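Local atomic coordinates of glideosome-associated protein 50 (Plasmodium falciparum 3D7, PDB entry 3TGH), a protein that belongs to the glideosome complex of gliding motility and host cell invasion and may fasten that complex to the parasite's inner membrane complex. Residues 1-13 and 273-285. Residues are numbered along the deposited sequence; the frame is centred on the assembly and turned at random.
Sequences KCQLRFASLGDWG and DIGFCVHELSNNG
The first torsions of Phe6 and His279 set their rings beside each other. Phe6 holds CG between its backbone N and carbonyl carbon (chi1 71°), while His279 holds CG anti to its carbonyl carbon (chi1 -47°). The two rings come to lie nearly parallel, 18° apart, but slid so far that they barely overlap. His279 CB sits over the Phe6 face, 3.8 Å from the ring centroid, as a CH-pi contact. Leu281 CD1 meets the same ring at its edge, 3.7 Å from Phe6 CE2. Beyond Phe6, His279 NE2 reaches Ser8 OG at 2.8 Å in a hydrogen bond whose donor may be either atom. Ile230 of strand 228-231 packs on Phe6, Ser8 and His279.

Arg5 and Glu280 lie side by side on the other face. In one of the two conformers modelled for Glu280, its carboxylate is stacked nearly parallel to the guanidinium. Glu280 OE2 then stands over the guanidinium, 4.0 Å from Arg5 NE, a long salt bridge of charges alone. The N-H groups of Arg5 NE and NH2 go instead to Gln3 OE1, with NE at 2.8 Å. Arg5 NH1 bonds the backbone of Glu33, and in that conformer Lys289 gives Glu280 a second positive partner.

Strands 4-8 and 275-282 are antiparallel neighbours inside a mixed sheet of the metallophosphoesterase fold. Six backbone hydrogen bonds pair them at Leu4-Leu281, Phe6-His279 and Ser8-Cys277. The chemistry therefore differs by face. Both His279 ring nitrogens have partners, ND1 elsewhere, so its rotation is probably fixed, whereas Arg5 is oriented by Gln3 and Glu280 probably adds mainly electrostatic attraction.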
loop_
_atom_site.group_PDB
_atom_site.type_symbol
_atom_site.label_atom_id
_atom_site.label_comp_id
_atom_site.label_asym_id
_atom_site.label_seq_id
_atom_site.Cartn_x
_atom_site.Cartn_y
_atom_site.Cartn_z
ATOM N N LYS A 1 8.876 7.992 20.976
ATOM C CA LYS A 1 8.410 6.580 20.833
ATOM C C LYS A 1 9.368 5.770 19.955
ATOM O O LYS A 1 9.883 6.274 18.952
ATOM C CB LYS A 1 6.977 6.533 20.285
ATOM C CG LYS A 1 6.683 7.509 19.147
ATOM C CD LYS A 1 5.182 7.623 18.906
ATOM C CE LYS A 1 4.849 8.651 17.832
ATOM N NZ LYS A 1 3.377 8.805 17.657
ATOM N N CYS A 2 9.591 4.513 20.342
ATOM C CA CYS A 2 10.616 3.663 19.724
ATOM C C CYS A 2 10.075 2.756 18.603
ATOM O O CYS A 2 10.689 1.735 18.278
ATOM C CB CYS A 2 11.294 2.801 20.798
ATOM S SG CYS A 2 12.202 3.737 22.067
ATOM N N GLN A 3 8.936 3.128 18.022
ATOM C CA GLN A 3 8.330 2.357 16.934
ATOM C C GLN A 3 7.746 3.272 15.858
ATOM O O GLN A 3 7.540 4.471 16.079
ATOM C CB GLN A 3 7.222 1.446 17.472
ATOM C CG GLN A 3 7.699 0.380 18.447
ATOM C CD GLN A 3 6.580 -0.528 18.937
ATOM O OE1 GLN A 3 5.405 -0.309 18.637
ATOM N NE2 GLN A 3 6.944 -1.557 19.697
ATOM N N LEU A 4 7.496 2.691 14.689
ATOM C CA LEU A 4 6.732 3.346 13.627
ATOM C C LEU A 4 5.510 2.469 13.360
ATOM O O LEU A 4 5.647 1.274 13.103
ATOM C CB LEU A 4 7.575 3.490 12.357
ATOM C CG LEU A 4 6.982 4.293 11.191
ATOM C CD1 LEU A 4 7.996 4.453 10.071
ATOM C CD2 LEU A 4 5.727 3.640 10.645
ATOM N N ARG A 5 4.327 3.070 13.429
ATOM C CA ARG A 5 3.076 2.340 13.280
ATOM C C ARG A 5 2.197 2.937 12.200
ATOM O O ARG A 5 1.915 4.145 12.199
ATOM C CB ARG A 5 2.323 2.331 14.602
ATOM C CG ARG A 5 3.071 1.564 15.679
ATOM C CD ARG A 5 2.235 1.424 16.920
ATOM N NE ARG A 5 2.867 0.554 17.907
ATOM C CZ ARG A 5 2.317 0.207 19.068
ATOM N NH1 ARG A 5 1.116 0.664 19.416
ATOM N NH2 ARG A 5 2.976 -0.600 19.892
ATOM N N PHE A 6 1.747 2.070 11.296
ATOM C CA PHE A 6 0.906 2.477 10.198
ATOM C C PHE A 6 -0.166 1.424 9.959
ATOM O O PHE A 6 -0.040 0.291 10.420
ATOM C CB PHE A 6 1.748 2.778 8.942
ATOM C CG PHE A 6 2.344 1.573 8.277
ATOM C CD1 PHE A 6 1.684 0.962 7.212
ATOM C CD2 PHE A 6 3.566 1.055 8.691
ATOM C CE1 PHE A 6 2.238 -0.143 6.569
ATOM C CE2 PHE A 6 4.127 -0.058 8.049
ATOM C CZ PHE A 6 3.457 -0.653 6.992
ATOM N N ALA A 7 -1.244 1.831 9.305
ATOM C CA ALA A 7 -2.342 0.936 8.977
ATOM C C ALA A 7 -2.456 0.792 7.469
ATOM O O ALA A 7 -2.036 1.676 6.721
ATOM C CB ALA A 7 -3.659 1.462 9.564
ATOM N N SER A 8 -3.012 -0.338 7.032
ATOM C CA SER A 8 -3.283 -0.601 5.621
ATOM C C SER A 8 -4.776 -0.839 5.438
ATOM O O SER A 8 -5.375 -1.605 6.196
ATOM C CB SER A 8 -2.532 -1.849 5.138
ATOM O OG SER A 8 -1.133 -1.640 5.100
ATOM N N LEU A 9 -5.358 -0.187 4.430
ATOM C CA LEU A 9 -6.774 -0.308 4.098
ATOM C C LEU A 9 -6.923 -0.369 2.574
ATOM O O LEU A 9 -6.530 0.556 1.878
ATOM C CB LEU A 9 -7.543 0.899 4.643
ATOM C CG LEU A 9 -9.053 0.886 4.378
ATOM C CD1 LEU A 9 -9.746 -0.158 5.261
ATOM C CD2 LEU A 9 -9.642 2.278 4.574
ATOM N N GLY A 10 -7.486 -1.451 2.048
ATOM C CA GLY A 10 -7.540 -1.635 0.590
ATOM C C GLY A 10 -8.927 -1.858 0.027
ATOM O O GLY A 10 -9.785 -2.435 0.693
ATOM N N ASP A 11 -9.153 -1.373 -1.194
ATOM C CA ASP A 11 -10.403 -1.618 -1.931
ATOM C C ASP A 11 -11.633 -1.227 -1.114
ATOM O O ASP A 11 -12.618 -1.968 -1.019
ATOM C CB ASP A 11 -10.446 -3.078 -2.359
ATOM C CG ASP A 11 -9.312 -3.430 -3.307
ATOM O OD1 ASP A 11 -9.425 -3.115 -4.506
ATOM O OD2 ASP A 11 -8.310 -4.015 -2.862
ATOM N N TRP A 12 -11.554 -0.022 -0.566
ATOM C CA TRP A 12 -12.410 0.440 0.529
ATOM C C TRP A 12 -13.594 1.288 0.054
ATOM O O TRP A 12 -14.575 1.469 0.787
ATOM C CB TRP A 12 -11.542 1.232 1.533
ATOM C CG TRP A 12 -10.684 2.250 0.854
ATOM C CD1 TRP A 12 -9.361 2.124 0.532
ATOM C CD2 TRP A 12 -11.096 3.533 0.362
ATOM N NE1 TRP A 12 -8.922 3.248 -0.131
ATOM C CE2 TRP A 12 -9.964 4.136 -0.233
ATOM C CE3 TRP A 12 -12.303 4.242 0.384
ATOM C CZ2 TRP A 12 -10.011 5.396 -0.818
ATOM C CZ3 TRP A 12 -12.347 5.510 -0.193
ATOM C CH2 TRP A 12 -11.208 6.068 -0.792
ATOM N N GLY A 13 -13.516 1.802 -1.172
ATOM C CA GLY A 13 -14.484 2.792 -1.649
ATOM C C GLY A 13 -15.742 2.245 -2.284
ATOM O O GLY A 13 -15.891 2.287 -3.508
ATOM N N ASP A 273 -12.884 -12.243 5.789
ATOM C CA ASP A 273 -13.490 -11.192 6.609
ATOM C C ASP A 273 -13.165 -9.791 6.075
ATOM O O ASP A 273 -12.057 -9.544 5.606
ATOM C CB ASP A 273 -13.001 -11.266 8.063
ATOM C CG ASP A 273 -13.608 -12.421 8.844
ATOM O OD1 ASP A 273 -14.201 -13.333 8.227
ATOM O OD2 ASP A 273 -13.481 -12.404 10.089
ATOM N N ILE A 274 -14.144 -8.894 6.160
ATOM C CA ILE A 274 -13.919 -7.472 5.925
ATOM C C ILE A 274 -13.063 -6.968 7.077
ATOM O O ILE A 274 -13.328 -7.282 8.240
ATOM C CB ILE A 274 -15.263 -6.713 5.815
ATOM C CG1 ILE A 274 -15.923 -7.057 4.484
ATOM C CG2 ILE A 274 -15.070 -5.196 5.930
ATOM C CD1 ILE A 274 -17.353 -6.589 4.370
ATOM N N GLY A 275 -12.009 -6.227 6.753
ATOM C CA GLY A 275 -11.062 -5.803 7.769
ATOM C C GLY A 275 -9.928 -4.943 7.255
ATOM O O GLY A 275 -10.040 -4.300 6.213
ATOM N N PHE A 276 -8.831 -4.939 8.001
ATOM C CA PHE A 276 -7.684 -4.096 7.691
ATOM C C PHE A 276 -6.472 -4.608 8.456
ATOM O O PHE A 276 -6.594 -5.533 9.271
ATOM C CB PHE A 276 -7.990 -2.631 8.051
ATOM C CG PHE A 276 -8.340 -2.414 9.504
ATOM C CD1 PHE A 276 -7.353 -2.112 10.435
ATOM C CD2 PHE A 276 -9.654 -2.493 9.933
ATOM C CE1 PHE A 276 -7.671 -1.931 11.773
ATOM C CE2 PHE A 276 -9.989 -2.302 11.260
ATOM C CZ PHE A 276 -9.000 -2.014 12.186
ATOM N N CYS A 277 -5.310 -4.002 8.215
ATOM C CA CYS A 277 -4.088 -4.361 8.933
ATOM C C CYS A 277 -3.500 -3.193 9.699
ATOM O O CYS A 277 -3.627 -2.042 9.280
ATOM C CB CYS A 277 -3.018 -4.827 7.963
ATOM S SG CYS A 277 -3.406 -6.325 7.130
ATOM N N VAL A 278 -2.832 -3.511 10.802
ATOM C CA VAL A 278 -2.000 -2.556 11.508
ATOM C C VAL A 278 -0.587 -3.139 11.584
ATOM O O VAL A 278 -0.406 -4.315 11.909
ATOM C CB VAL A 278 -2.551 -2.250 12.907
ATOM C CG1 VAL A 278 -1.617 -1.295 13.643
ATOM C CG2 VAL A 278 -3.955 -1.656 12.795
ATOM N N HIS A 279 0.408 -2.317 11.264
ATOM C CA HIS A 279 1.790 -2.773 11.162
ATOM C C HIS A 279 2.634 -1.963 12.124
ATOM O O HIS A 279 2.432 -0.761 12.256
ATOM C CB HIS A 279 2.338 -2.581 9.750
ATOM C CG HIS A 279 1.435 -3.066 8.662
ATOM N ND1 HIS A 279 1.544 -4.319 8.104
ATOM C CD2 HIS A 279 0.419 -2.450 8.010
ATOM C CE1 HIS A 279 0.631 -4.459 7.157
ATOM N NE2 HIS A 279 -0.065 -3.338 7.082
ATOM N N GLU A 280 3.581 -2.629 12.772
ATOM C CA GLU A 280 4.469 -1.993 13.738
ATOM C C GLU A 280 5.928 -2.305 13.372
ATOM O O GLU A 280 6.330 -3.470 13.342
ATOM C CB GLU A 280 4.146 -2.494 15.156
ATOM C CG GLU A 280 2.663 -2.346 15.568
ATOM C CD GLU A 280 2.277 -3.122 16.836
ATOM O OE1 GLU A 280 3.100 -3.894 17.379
ATOM O OE2 GLU A 280 1.124 -2.963 17.288
ATOM N N LEU A 281 6.712 -1.267 13.084
ATOM C CA LEU A 281 8.148 -1.419 12.828
ATOM C C LEU A 281 8.887 -1.115 14.121
ATOM O O LEU A 281 8.609 -0.101 14.767
ATOM C CB LEU A 281 8.633 -0.458 11.744
ATOM C CG LEU A 281 8.409 -0.815 10.273
ATOM C CD1 LEU A 281 7.009 -1.274 10.013
ATOM C CD2 LEU A 281 8.761 0.385 9.401
ATOM N N SER A 282 9.830 -1.981 14.487
ATOM C CA SER A 282 10.607 -1.812 15.715
ATOM C C SER A 282 12.038 -2.300 15.514
ATOM O O SER A 282 12.403 -2.754 14.430
ATOM C CB SER A 282 9.952 -2.590 16.866
ATOM O OG SER A 282 10.122 -3.994 16.716
ATOM N N ASN A 283 12.843 -2.224 16.571
ATOM C CA ASN A 283 14.217 -2.722 16.524
ATOM C C ASN A 283 14.298 -4.210 16.179
ATOM O O ASN A 283 15.290 -4.661 15.615
ATOM C CB ASN A 283 14.974 -2.422 17.837
ATOM C CG ASN A 283 14.275 -2.968 19.075
ATOM O OD1 ASN A 283 13.136 -3.433 19.015
ATOM N ND2 ASN A 283 14.961 -2.906 20.210
ATOM N N ASN A 284 13.242 -4.954 16.495
ATOM C CA ASN A 284 13.209 -6.400 16.284
ATOM C C ASN A 284 12.640 -6.845 14.934
ATOM O O ASN A 284 12.914 -7.959 14.486
ATOM C CB ASN A 284 12.426 -7.055 17.420
ATOM C CG ASN A 284 13.125 -6.899 18.762
ATOM O OD1 ASN A 284 12.524 -6.462 19.745
ATOM N ND2 ASN A 284 14.409 -7.239 18.800
ATOM N N GLY A 285 11.855 -5.987 14.292
ATOM C CA GLY A 285 11.288 -6.310 12.986
ATOM C C GLY A 285 9.931 -5.686 12.749
ATOM O O GLY A 285 9.659 -4.580 13.220
HETATM O O HOH W 1 12.068 -0.513 18.983
HETATM O O HOH W 2 -8.352 -3.465 4.032
#